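Local coordinates for protein salicylate 5-hydroxylase, large oxygenase component (Ralstonia sp., PDB 7C8Z) that hydroxylates salicylate at ring position 5 to give gentisate, using O2, a mononuclear iron and a [2Fe-2S] cluster as the oxygenase component of a multicomponent enzyme, at residues E198-T203 and T324-S329; K270-A275 and Y433-K438. One frame throughout, in Å; residues are numbered along the deposited sequence.

Contact 1 (E198-T203 and T324-S329)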
loop_
_atom_site.group_PDB
_atom_site.type_symbol
_atom_site.label_atom_id
_atom_site.label_comp_id
_atom_site.label_asym_id
_atom_site.label_seq_id
_atom_site.Cartn_x
_atom_site.Cartn_y
_atom_site.Cartn_z
ATOM N N GLU A 198 25.415 25.050 -25.255
ATOM C CA GLU A 198 24.494 25.107 -26.386
ATOM C C GLU A 198 23.161 24.451 -26.054
ATOM O O GLU A 198 22.134 24.803 -26.645
ATOM C CB GLU A 198 25.123 24.440 -27.608
ATOM C CG GLU A 198 26.301 25.205 -28.190
ATOM C CD GLU A 198 27.037 24.416 -29.251
ATOM O OE1 GLU A 198 28.276 24.547 -29.336
ATOM O OE2 GLU A 198 26.375 23.664 -29.999
ATOM N N PHE A 199 23.157 23.500 -25.118
ATOM C CA PHE A 199 21.899 22.918 -24.666
ATOM C C PHE A 199 21.032 23.972 -23.994
ATOM O O PHE A 199 19.814 24.014 -24.205
ATOM C CB PHE A 199 22.173 21.752 -23.712
ATOM C CG PHE A 199 20.933 21.025 -23.256
ATOM C CD1 PHE A 199 20.185 20.271 -24.148
ATOM C CD2 PHE A 199 20.530 21.075 -21.929
ATOM C CE1 PHE A 199 19.049 19.593 -23.728
ATOM C CE2 PHE A 199 19.397 20.397 -21.504
ATOM C CZ PHE A 199 18.657 19.657 -22.407
ATOM N N LEU A 200 21.644 24.841 -23.186
ATOM C CA LEU A 200 20.862 25.849 -22.481
ATOM C C LEU A 200 20.578 27.076 -23.334
ATOM O O LEU A 200 19.540 27.721 -23.149
ATOM C CB LEU A 200 21.580 26.283 -21.204
ATOM C CG LEU A 200 21.610 25.273 -20.063
ATOM C CD1 LEU A 200 22.172 25.924 -18.815
ATOM C CD2 LEU A 200 20.218 24.711 -19.814
ATOM N N GLY A 201 21.473 27.420 -24.257
ATOM C CA GLY A 201 21.352 28.650 -24.999
ATOM C C GLY A 201 21.885 29.818 -24.195
ATOM O O GLY A 201 22.010 29.756 -22.965
ATOM N N PRO A 202 22.188 30.924 -24.881
ATOM C CA PRO A 202 22.841 32.054 -24.195
ATOM C C PRO A 202 21.975 32.686 -23.120
ATOM O O PRO A 202 22.465 32.968 -22.016
ATOM C CB PRO A 202 23.133 33.037 -25.339
ATOM C CG PRO A 202 23.022 32.231 -26.595
ATOM C CD PRO A 202 22.015 31.168 -26.322
ATOM N N THR A 203 20.683 32.884 -23.400
ATOM C CA THR A 203 19.833 33.628 -22.476
ATOM C C THR A 203 19.631 32.866 -21.175
ATOM O O THR A 203 19.783 33.428 -20.085
ATOM C CB THR A 203 18.477 33.917 -23.123
ATOM O OG1 THR A 203 18.662 34.523 -24.410
ATOM C CG2 THR A 203 17.648 34.833 -22.232
ATOM N N THR A 324 14.104 29.121 -13.049
ATOM C CA THR A 324 14.671 28.623 -14.297
ATOM C C THR A 324 14.368 27.139 -14.445
ATOM O O THR A 324 14.803 26.327 -13.625
ATOM C CB THR A 324 16.179 28.871 -14.344
ATOM O OG1 THR A 324 16.425 30.278 -14.276
ATOM C CG2 THR A 324 16.782 28.311 -15.631
ATOM N N THR A 325 13.607 26.790 -15.475
ATOM C CA THR A 325 13.305 25.399 -15.785
ATOM C C THR A 325 14.284 24.891 -16.837
ATOM O O THR A 325 14.324 25.421 -17.956
ATOM C CB THR A 325 11.866 25.245 -16.275
ATOM O OG1 THR A 325 11.551 26.294 -17.201
ATOM C CG2 THR A 325 10.903 25.294 -15.101
ATOM N N ILE A 326 15.076 23.882 -16.470
ATOM C CA ILE A 326 15.948 23.181 -17.405
ATOM C C ILE A 326 15.296 21.838 -17.713
ATOM O O ILE A 326 15.220 20.948 -16.852
ATOM C CB ILE A 326 17.371 23.013 -16.855
ATOM C CG1 ILE A 326 18.035 24.382 -16.702
ATOM C CG2 ILE A 326 18.199 22.133 -17.784
ATOM C CD1 ILE A 326 19.452 24.319 -16.188
ATOM N N PHE A 327 14.821 21.725 -18.952
ATOM C CA PHE A 327 14.046 20.581 -19.405
ATOM C C PHE A 327 14.951 19.366 -19.592
ATOM O O PHE A 327 16.048 19.488 -20.142
ATOM C CB PHE A 327 13.358 20.929 -20.728
ATOM C CG PHE A 327 12.046 20.224 -20.951
ATOM C CD1 PHE A 327 10.898 20.640 -20.295
ATOM C CD2 PHE A 327 11.959 19.163 -21.839
ATOM C CE1 PHE A 327 9.686 20.004 -20.513
ATOM C CE2 PHE A 327 10.757 18.520 -22.059
ATOM C CZ PHE A 327 9.616 18.942 -21.395
ATOM N N PRO A 328 14.498 18.170 -19.194
ATOM C CA PRO A 328 13.187 17.975 -18.574
ATOM C C PRO A 328 13.262 17.736 -17.073
ATOM O O PRO A 328 12.239 17.453 -16.450
ATOM C CB PRO A 328 12.685 16.714 -19.268
ATOM C CG PRO A 328 13.953 15.884 -19.407
ATOM C CD PRO A 328 15.120 16.874 -19.522
ATOM N N SER A 329 14.458 17.856 -16.496
ATOM C CA SER A 329 14.729 17.216 -15.223
ATOM C C SER A 329 14.779 18.145 -14.021
ATOM O O SER A 329 14.618 17.659 -12.898
ATOM C CB SER A 329 16.056 16.442 -15.286
ATOM O OG SER A 329 17.148 17.251 -14.878
#
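Leu200 and Ile326 cross at about a right angle, and this apolar crossing is the centre of the contact. Leu200 sits on helix 196-211 and sends its CD2 branch to the strand. Leu200 CD2 lies 3.7 Å from Ile326 CD1 and 3.8 Å from Ile326 CG1. Ile326 CG2 is at a similar range, 3.9 Å from Leu200 CD2. One methyl of the leucine is therefore met by both branches of the isoleucine. The other, Leu200 CD1, is closest to Ile326 CD1, at 4.1 Å. Ile326 CG1 lies anti to its own carbonyl carbon (chi1 -65°), with CD1 extended beyond it toward the helix.

Phe199 directs its CB toward the strand. CG is anti to the backbone N (chi1 -176°), which carries the ring past Ile326 to the turn. The far rim makes the touch: Phe199 CZ is 3.5 Å from Phe327 O, which lies at the ring edge, near its plane. Ile326 CG2 also lies at that edge, 4.3 Å from Phe199 CE2. Phe327 contributes its carbonyl, while its side chain packs on other neighbours such as Gln235 and His273. Outside the two segments, Trp68 meets the Phe199 ring edge-to-face, and Phe208 packs on both Leu200 and Ile326. This is helix-on-sheet packing: a helix closes over the end of strand 321-326 in the antiparallel sheet of the ring-hydroxylating oxygenase catalytic domain.

Contact 2 (K270-A275 and Y433-K438)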
loop_
_atom_site.group_PDB
_atom_site.type_symbol
_atom_site.label_atom_id
_atom_site.label_comp_id
_atom_site.label_asym_id
_atom_site.label_seq_id
_atom_site.Cartn_x
_atom_site.Cartn_y
_atom_site.Cartn_z
ATOM N N LYS A 270 14.531 26.323 -28.650
ATOM C CA LYS A 270 13.601 25.230 -28.894
ATOM C C LYS A 270 12.396 25.248 -27.957
ATOM O O LYS A 270 11.610 24.294 -27.965
ATOM C CB LYS A 270 14.332 23.889 -28.767
ATOM C CG LYS A 270 15.469 23.704 -29.762
ATOM C CD LYS A 270 15.595 22.249 -30.189
ATOM C CE LYS A 270 14.708 21.939 -31.391
ATOM N NZ LYS A 270 14.650 20.477 -31.685
ATOM N N PHE A 271 12.233 26.305 -27.155
ATOM C CA PHE A 271 11.091 26.520 -26.268
ATOM C C PHE A 271 11.026 25.509 -25.131
ATOM O O PHE A 271 9.982 25.393 -24.470
ATOM C CB PHE A 271 9.754 26.494 -27.019
ATOM C CG PHE A 271 9.703 27.404 -28.207
ATOM C CD1 PHE A 271 10.214 28.688 -28.138
ATOM C CD2 PHE A 271 9.128 26.977 -29.393
ATOM C CE1 PHE A 271 10.162 29.530 -29.236
ATOM C CE2 PHE A 271 9.073 27.812 -30.494
ATOM C CZ PHE A 271 9.590 29.091 -30.413
ATOM N N ARG A 272 12.104 24.766 -24.879
ATOM C CA ARG A 272 12.085 23.740 -23.846
ATOM C C ARG A 272 12.485 24.289 -22.479
ATOM O O ARG A 272 11.834 23.991 -21.473
ATOM C CB ARG A 272 13.000 22.579 -24.249
ATOM C CG ARG A 272 14.383 23.022 -24.683
ATOM C CD ARG A 272 15.139 21.924 -25.396
ATOM N NE ARG A 272 16.531 22.306 -25.607
ATOM C CZ ARG A 272 17.406 21.578 -26.287
ATOM N NH1 ARG A 272 17.027 20.427 -26.827
ATOM N NH2 ARG A 272 18.655 22.000 -26.426
ATOM N N HIS A 273 13.558 25.070 -22.421
ATOM C CA HIS A 273 13.996 25.668 -21.170
ATOM C C HIS A 273 13.400 27.060 -21.038
ATOM O O HIS A 273 13.104 27.722 -22.035
ATOM C CB HIS A 273 15.523 25.741 -21.100
ATOM C CG HIS A 273 16.218 24.526 -21.628
ATOM N ND1 HIS A 273 15.697 23.255 -21.510
ATOM C CD2 HIS A 273 17.398 24.390 -22.278
ATOM C CE1 HIS A 273 16.528 22.389 -22.062
ATOM N NE2 HIS A 273 17.567 23.052 -22.537
ATOM N N ALA A 274 13.243 27.515 -19.797
ATOM C CA ALA A 274 12.620 28.820 -19.606
ATOM C C ALA A 274 13.157 29.484 -18.350
ATOM O O ALA A 274 13.720 28.835 -17.467
ATOM C CB ALA A 274 11.091 28.712 -19.534
ATOM N N ALA A 275 12.991 30.802 -18.294
ATOM C CA ALA A 275 13.371 31.590 -17.130
ATOM C C ALA A 275 12.294 32.632 -16.890
ATOM O O ALA A 275 11.971 33.410 -17.793
ATOM C CB ALA A 275 14.737 32.260 -17.329
ATOM N N TYR A 433 4.963 22.532 -25.082
ATOM C CA TYR A 433 4.240 21.490 -25.796
ATOM C C TYR A 433 4.447 21.545 -27.305
ATOM O O TYR A 433 4.280 20.520 -27.968
ATOM C CB TYR A 433 2.765 21.532 -25.415
ATOM C CG TYR A 433 2.579 20.850 -24.086
ATOM C CD1 TYR A 433 2.565 19.461 -23.997
ATOM C CD2 TYR A 433 2.480 21.584 -22.911
ATOM C CE1 TYR A 433 2.422 18.822 -22.782
ATOM C CE2 TYR A 433 2.333 20.954 -21.688
ATOM C CZ TYR A 433 2.307 19.574 -21.630
ATOM O OH TYR A 433 2.168 18.941 -20.418
ATOM N N ASP A 434 4.845 22.690 -27.860
ATOM C CA ASP A 434 5.388 22.692 -29.216
ATOM C C ASP A 434 6.594 21.759 -29.308
ATOM O O ASP A 434 6.650 20.859 -30.165
ATOM C CB ASP A 434 5.759 24.123 -29.621
ATOM C CG ASP A 434 6.429 24.200 -30.983
ATOM O OD1 ASP A 434 5.716 24.142 -32.006
ATOM O OD2 ASP A 434 7.671 24.332 -31.028
ATOM N N TYR A 435 7.561 21.949 -28.405
ATOM C CA TYR A 435 8.727 21.070 -28.357
ATOM C C TYR A 435 8.318 19.622 -28.116
ATOM O O TYR A 435 8.901 18.695 -28.694
ATOM C CB TYR A 435 9.686 21.547 -27.265
ATOM C CG TYR A 435 10.967 20.751 -27.167
ATOM C CD1 TYR A 435 12.023 20.998 -28.028
ATOM C CD2 TYR A 435 11.122 19.755 -26.207
ATOM C CE1 TYR A 435 13.195 20.278 -27.944
ATOM C CE2 TYR A 435 12.298 19.028 -26.118
ATOM C CZ TYR A 435 13.329 19.298 -26.991
ATOM O OH TYR A 435 14.507 18.591 -26.926
ATOM N N TRP A 436 7.320 19.413 -27.257
ATOM C CA TRP A 436 6.853 18.068 -26.938
ATOM C C TRP A 436 6.301 17.370 -28.174
ATOM O O TRP A 436 6.681 16.233 -28.481
ATOM C CB TRP A 436 5.791 18.145 -25.842
ATOM C CG TRP A 436 5.359 16.823 -25.286
ATOM C CD1 TRP A 436 5.890 16.175 -24.213
ATOM C CD2 TRP A 436 4.287 16.002 -25.763
ATOM N NE1 TRP A 436 5.220 14.995 -23.993
ATOM C CE2 TRP A 436 4.234 14.863 -24.933
ATOM C CE3 TRP A 436 3.374 16.112 -26.817
ATOM C CZ2 TRP A 436 3.302 13.844 -25.121
ATOM C CZ3 TRP A 436 2.451 15.098 -27.002
ATOM C CH2 TRP A 436 2.420 13.980 -26.158
ATOM N N ARG A 437 5.405 18.044 -28.901
ATOM C CA ARG A 437 4.858 17.468 -30.124
ATOM C C ARG A 437 5.963 17.149 -31.114
ATOM O O ARG A 437 5.957 16.078 -31.735
ATOM C CB ARG A 437 3.854 18.427 -30.765
ATOM C CG ARG A 437 2.648 18.767 -29.914
ATOM C CD ARG A 437 1.545 19.364 -30.766
ATOM N NE ARG A 437 1.067 18.415 -31.767
ATOM C CZ ARG A 437 0.244 18.727 -32.762
ATOM N NH1 ARG A 437 -0.199 19.968 -32.896
ATOM N NH2 ARG A 437 -0.139 17.794 -33.624
ATOM N N LYS A 438 6.941 18.050 -31.250
ATOM C CA LYS A 438 8.014 17.819 -32.211
ATOM C C LYS A 438 8.852 16.599 -31.838
ATOM O O LYS A 438 9.125 15.736 -32.682
ATOM C CB LYS A 438 8.878 19.072 -32.329
ATOM C CG LYS A 438 8.159 20.190 -33.051
ATOM C CD LYS A 438 8.935 21.489 -33.036
ATOM C CE LYS A 438 8.142 22.579 -33.740
ATOM N NZ LYS A 438 8.795 23.905 -33.621
#
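Tyr435 presses its ring against Arg272 and Lys270, docking helix 427-440 on the loop that leads into strand 274-278 of the antiparallel sheet of the catalytic domain. Tyr435 has by far the most surface buried here. Its CG is anti to the backbone N (chi1 -177°), and the ring reaches out from the helix to the loop. Arg272 lies over one face, and Lys270 runs along the CD1/CE1 rim. Arg272 CB sits over the centre of that face, 3.9 Å from the Tyr435 centroid, a CH-pi contact. Further along the arginine, Arg272 CD is 3.6 Å from Tyr435 CZ. Lys270 adds CB, 3.8 Å from Tyr435 CD1, and its bent chain continues past Tyr435 CE1. The backbone atom Lys270 O approaches Tyr435 CD1 obliquely, at 3.3 Å.

Phe271 meets the same helix one residue earlier. Asp434 OD2 lies at the ring edge, in its plane, 3.4 Å from Phe271 CD2. The same oxygen takes a salt bridge from Lys438 NZ on its syn lone pair, which ties the carboxylate to the next helical turn. Asp268 holds Arg272 NE in a salt bridge. The stronger polar partner of the tyrosine hydroxyl is His67 NE2, in a hydrogen bond. Arg272 adds another: its NH1 donates to Tyr435 OH over 3.1 Å, with the oxygen only 3° out of the guanidinium plane and an N-H...O angle of 152°.

How the contacts relate
The centres of contacts 1 and 2 are about 10 Å apart, and the two touch directly. Along the chain their segments alternate: 198-203, 270-275, 324-329, 433-438. Strands 274-278 and 321-326 are consecutive and adjacent in the seven-stranded antiparallel sheet, and Thr325 N lies 2.9 Å from Ala274 O, a probable hydrogen bond. Phe199 O and Arg272 NH2, 3.2 Å apart, probably form another, so Arg272 bridges the contacts. His273 also packs between them, against Phe199, Leu200 and Phe327. Helices 196-211 and 427-440 are thus connected through residues 270-273, the loop entering strand 274-278, in the catalytic domain. Both contacts lie away from the iron and the [2Fe-2S] cluster sites.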